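Local coordinates for tRNA (guanine(6)-N2)-methyltransferase (Thermus thermophilus, PDB 3TMA), which transfers a methyl group from S-adenosyl-L-methionine to N2 of the guanosine at position 6 of tRNA(Phe), at residues 189-194 with 337-342; 298-303 with 321-326. All coordinates share one frame; numbering follows the deposited sequence.

Contact 1 (189-194 with 337-342); sequences PVLAQA and RVVEQG
Leu191 is the main contributor to this contact, set between Gln341 and Val339, which share the other side almost equally. The side chains of Leu191 and Gln341 cross at about a right angle. Followed outward, Gln341 meets the same methyl at every step: its CB lies 3.7 Å from Leu191 CD1, its CG is equally close, and its amide carbon CD stands 3.6 Å from Leu191 CD1. At the tip, Gln341 OE1 and NE2 keep 4.0 and 3.8 Å from Leu191 CD1. Five atoms within so narrow a range mean that the methyl sits against the flank of the chain, about midway along, and not at its tip. The torsions account for this: CG is anti to the backbone N (chi1 167°) and the chain stays extended beyond it. The other leucine branch serves the second partner, with Leu191 CD2 4.2 Å from Val339 CG1, a purely apolar touch. Leu191 thus spreads its two methyls over alternate residues of 337-342, both directed toward the helix. No hydrogen bond joins the two segments; the amide of Gln341 is held from outside, NE2 binding the backbone O of Ser186 just ahead of the helix. The side chain of Gln341 also comes to about 5 Å from that of Asn279, a probable S-adenosyl-L-methionine ligand by similarity, so the contact borders the presumed cofactor site of the Rossmann-fold domain. Helix 189-198 is flanked by helix 216-225, which Pro189 and Ala192 touch, while helix 31-41 meets Ala194 and Arg337 where strand 331-338 runs out into the loop.

Contact 2 (298-303 with 321-326); sequences DFLRGA and ALLKRA
Arg301 and Leu300 both meet Ala326, the last residue of 321-326, one by a polar link and the other by an apolar one. The polar link is a hydrogen bond from Arg301 NH1 to the backbone O of Ala326, 2.9 Å long and nearly straight at 164° about the hydrogen. The acceptor lies at the edge of the guanidinium and in its plane, while the donor is tilted 17° from the carbonyl plane. A water, also in the guanidinium plane, adds an indirect link: it accepts from Arg301 NH2 at 3.1 Å and donates to Arg325 O at 2.9 Å. Arg301 spans the gap because its chain is extended from CG to NE, although its CB does not point at the other helix. Trp297 steadies the arginine further, its O accepting from NH1 and its ring making a cation-pi interaction.

Apolar contact rests on one methyl. Leu300 CD1 is 3.9 Å from Leu323 CD2 and 4.1 Å from Ala326 CB, and also lies 3.7 Å from Ala326 O, the oxygen that Arg301 grips.

The axes of the two short segments approach to 10.6 Å and cross at -51°, a separation bridged by side chains. Helices 290-305 and 320-326, linked through strand 312-317, thus pack together against that strand in the methyltransferase domain, Leu315 touching both Leu300 and Leu323. Chemically, a charged guanidinium answers the backbone O of Ala326 directly and Arg325 O through water, beside a small apolar patch of Leu300, Leu323 and Ala326 CB.

From the N terminus, the chain passes through the THUMP-bearing half before reaching 189-194, the first half of contact 1. It then builds four of the parallel strands of the Rossmann-fold sheet and enters helix 290-305, where contact 2 opens. That contact closes a short loop, its nearest ends 18 residues apart, containing strand 312-317. Strand 331-338 follows helix 320-326, and its exit completes contact 1 across a separation of 143 residues. Contact 2 is therefore nested within contact 1. Their centres are 20 Å apart and they do not touch: the short closure joins two successive helices, whereas the long one brings helix 189-198 to the end of edge strand 331-338.

Contact 1 (189-194 with 337-342)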
# COMPACT_ATOMS: atom_id res chain seq x y z
N PRO A 189 -2.90 -4.33 3.76
CA PRO A 189 -3.16 -3.24 4.72
C PRO A 189 -2.95 -1.83 4.12
O PRO A 189 -3.57 -0.87 4.57
CB PRO A 189 -2.14 -3.52 5.85
CG PRO A 189 -1.95 -4.99 5.81
CD PRO A 189 -2.05 -5.39 4.35
N VAL A 190 -2.08 -1.70 3.11
CA VAL A 190 -1.89 -0.38 2.46
C VAL A 190 -3.18 0.11 1.75
O VAL A 190 -3.57 1.27 1.88
CB VAL A 190 -0.71 -0.43 1.48
CG1 VAL A 190 -0.69 0.85 0.61
CG2 VAL A 190 0.64 -0.56 2.28
N LEU A 191 -3.83 -0.77 1.01
CA LEU A 191 -5.11 -0.47 0.40
C LEU A 191 -6.21 -0.19 1.42
O LEU A 191 -6.99 0.77 1.25
CB LEU A 191 -5.55 -1.61 -0.50
CG LEU A 191 -5.43 -1.16 -1.95
CD1 LEU A 191 -5.70 -2.34 -2.88
CD2 LEU A 191 -6.45 -0.03 -2.15
N ALA A 192 -6.24 -0.95 2.50
CA ALA A 192 -7.15 -0.67 3.61
C ALA A 192 -6.94 0.73 4.22
O ALA A 192 -7.91 1.47 4.49
CB ALA A 192 -7.00 -1.76 4.70
N GLN A 193 -5.69 1.10 4.47
CA GLN A 193 -5.34 2.47 4.99
C GLN A 193 -5.78 3.57 4.00
O GLN A 193 -6.31 4.63 4.40
CB GLN A 193 -3.81 2.56 5.23
CG GLN A 193 -3.30 3.97 5.64
CD GLN A 193 -3.75 4.36 7.04
OE1 GLN A 193 -3.94 5.54 7.31
NE2 GLN A 193 -3.97 3.37 7.92
N ALA A 194 -5.62 3.29 2.70
CA ALA A 194 -6.08 4.24 1.67
C ALA A 194 -7.61 4.42 1.69
O ALA A 194 -8.11 5.56 1.56
CB ALA A 194 -5.63 3.77 0.27
N ARG A 337 -11.27 7.02 -8.26
CA ARG A 337 -9.92 6.94 -8.81
C ARG A 337 -9.60 5.50 -9.16
O ARG A 337 -10.23 4.55 -8.66
CB ARG A 337 -8.91 7.45 -7.78
CG ARG A 337 -8.81 6.57 -6.53
CD ARG A 337 -7.60 7.00 -5.63
NE ARG A 337 -7.74 8.39 -5.18
CZ ARG A 337 -6.69 9.18 -4.87
NH1 ARG A 337 -6.89 10.46 -4.51
NH2 ARG A 337 -5.46 8.71 -4.92
N VAL A 338 -8.56 5.33 -9.97
CA VAL A 338 -8.13 4.02 -10.37
C VAL A 338 -6.92 3.63 -9.49
O VAL A 338 -6.03 4.47 -9.24
CB VAL A 338 -7.72 4.01 -11.84
CG1 VAL A 338 -7.20 2.64 -12.21
CG2 VAL A 338 -8.97 4.38 -12.69
N VAL A 339 -6.85 2.39 -9.03
CA VAL A 339 -5.69 1.97 -8.18
C VAL A 339 -5.24 0.59 -8.65
O VAL A 339 -6.10 -0.22 -9.05
CB VAL A 339 -6.08 1.91 -6.68
CG1 VAL A 339 -4.90 1.34 -5.81
CG2 VAL A 339 -6.42 3.33 -6.17
N GLU A 340 -3.94 0.32 -8.65
CA GLU A 340 -3.47 -1.00 -9.07
C GLU A 340 -3.41 -1.92 -7.88
O GLU A 340 -2.75 -1.60 -6.89
CB GLU A 340 -2.08 -0.97 -9.74
CG GLU A 340 -1.53 -2.42 -10.08
CD GLU A 340 -0.79 -3.14 -8.89
OE1 GLU A 340 -0.63 -2.54 -7.79
OE2 GLU A 340 -0.35 -4.31 -9.04
N GLN A 341 -4.03 -3.09 -8.01
CA GLN A 341 -4.02 -4.11 -6.95
C GLN A 341 -3.88 -5.52 -7.55
O GLN A 341 -4.71 -5.95 -8.36
CB GLN A 341 -5.30 -4.02 -6.12
CG GLN A 341 -5.50 -5.24 -5.19
CD GLN A 341 -6.88 -5.31 -4.55
OE1 GLN A 341 -7.90 -4.86 -5.11
NE2 GLN A 341 -6.93 -5.89 -3.37
N GLY A 342 -2.82 -6.21 -7.16
CA GLY A 342 -2.54 -7.57 -7.64
C GLY A 342 -2.49 -7.69 -9.16
O GLY A 342 -3.01 -8.64 -9.70

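Contact 2 (298-303 with 321-326)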
# COMPACT_ATOMS: atom_id res chain seq x y z
N ASP A 298 -28.59 -4.55 -2.86
CA ASP A 298 -28.96 -4.69 -1.46
C ASP A 298 -27.92 -4.09 -0.50
O ASP A 298 -28.27 -3.48 0.51
CB ASP A 298 -29.13 -6.17 -1.10
CG ASP A 298 -30.33 -6.83 -1.79
OD1 ASP A 298 -31.20 -6.13 -2.36
OD2 ASP A 298 -30.38 -8.09 -1.74
N PHE A 299 -26.64 -4.31 -0.79
CA PHE A 299 -25.62 -3.77 0.05
C PHE A 299 -25.66 -2.23 0.05
O PHE A 299 -25.56 -1.61 1.10
CB PHE A 299 -24.21 -4.24 -0.35
CG PHE A 299 -23.10 -3.34 0.18
CD1 PHE A 299 -22.82 -3.31 1.53
CD2 PHE A 299 -22.38 -2.54 -0.69
CE1 PHE A 299 -21.84 -2.47 2.04
CE2 PHE A 299 -21.40 -1.69 -0.21
CZ PHE A 299 -21.15 -1.62 1.16
N LEU A 300 -25.77 -1.61 -1.12
CA LEU A 300 -25.69 -0.14 -1.13
C LEU A 300 -26.90 0.47 -0.43
O LEU A 300 -26.81 1.55 0.14
CB LEU A 300 -25.59 0.42 -2.54
CG LEU A 300 -24.24 0.10 -3.20
CD1 LEU A 300 -24.34 0.28 -4.72
CD2 LEU A 300 -23.10 0.93 -2.56
N ARG A 301 -28.06 -0.17 -0.55
CA ARG A 301 -29.23 0.35 0.14
C ARG A 301 -29.14 0.20 1.66
O ARG A 301 -29.56 1.09 2.40
CB ARG A 301 -30.54 -0.21 -0.46
CG ARG A 301 -30.90 0.57 -1.75
CD ARG A 301 -31.72 -0.26 -2.74
NE ARG A 301 -31.81 0.50 -3.99
CZ ARG A 301 -30.81 0.61 -4.86
NH1 ARG A 301 -29.64 -0.02 -4.65
NH2 ARG A 301 -30.96 1.39 -5.92
N GLY A 302 -28.61 -0.93 2.11
CA GLY A 302 -28.34 -1.11 3.54
C GLY A 302 -27.33 -0.07 4.02
O GLY A 302 -27.45 0.48 5.14
N ALA A 303 -26.31 0.21 3.19
CA ALA A 303 -25.27 1.15 3.62
C ALA A 303 -25.88 2.54 3.80
O ALA A 303 -25.62 3.21 4.79
CB ALA A 303 -24.12 1.23 2.59
N ALA A 321 -19.12 0.24 -13.77
CA ALA A 321 -20.38 0.47 -14.45
C ALA A 321 -21.54 -0.21 -13.69
O ALA A 321 -22.62 0.35 -13.53
CB ALA A 321 -20.32 -0.02 -15.89
N LEU A 322 -21.34 -1.44 -13.26
CA LEU A 322 -22.38 -2.15 -12.55
C LEU A 322 -22.67 -1.51 -11.19
O LEU A 322 -23.81 -1.44 -10.74
CB LEU A 322 -21.94 -3.59 -12.33
CG LEU A 322 -23.03 -4.55 -11.88
CD1 LEU A 322 -24.08 -4.69 -13.03
CD2 LEU A 322 -22.36 -5.89 -11.59
N LEU A 323 -21.60 -1.15 -10.49
CA LEU A 323 -21.74 -0.44 -9.20
C LEU A 323 -22.57 0.82 -9.37
O LEU A 323 -23.46 1.10 -8.57
CB LEU A 323 -20.36 -0.06 -8.65
CG LEU A 323 -20.26 0.48 -7.21
CD1 LEU A 323 -20.92 1.83 -7.02
CD2 LEU A 323 -20.84 -0.55 -6.27
N LYS A 324 -22.25 1.60 -10.39
CA LYS A 324 -22.95 2.85 -10.61
C LYS A 324 -24.40 2.66 -11.01
O LYS A 324 -25.28 3.38 -10.54
CB LYS A 324 -22.19 3.76 -11.57
CG LYS A 324 -20.80 4.10 -11.01
CD LYS A 324 -20.34 5.48 -11.44
CE LYS A 324 -19.20 5.40 -12.41
NZ LYS A 324 -19.67 4.70 -13.61
N ARG A 325 -24.66 1.65 -11.83
CA ARG A 325 -26.00 1.24 -12.09
C ARG A 325 -26.82 0.91 -10.81
O ARG A 325 -28.01 1.22 -10.76
CB ARG A 325 -25.97 0.02 -13.03
CG ARG A 325 -27.31 -0.68 -13.26
CD ARG A 325 -28.09 -0.12 -14.46
NE ARG A 325 -27.30 -0.24 -15.68
CZ ARG A 325 -27.72 -0.84 -16.79
NH1 ARG A 325 -26.89 -0.92 -17.82
NH2 ARG A 325 -28.95 -1.33 -16.89
N ALA A 326 -26.18 0.30 -9.81
CA ALA A 326 -26.85 -0.10 -8.57
C ALA A 326 -26.97 0.99 -7.50
O ALA A 326 -27.55 0.75 -6.44
CB ALA A 326 -26.14 -1.34 -7.98
O HOH W 1 -29.82 2.11 -8.70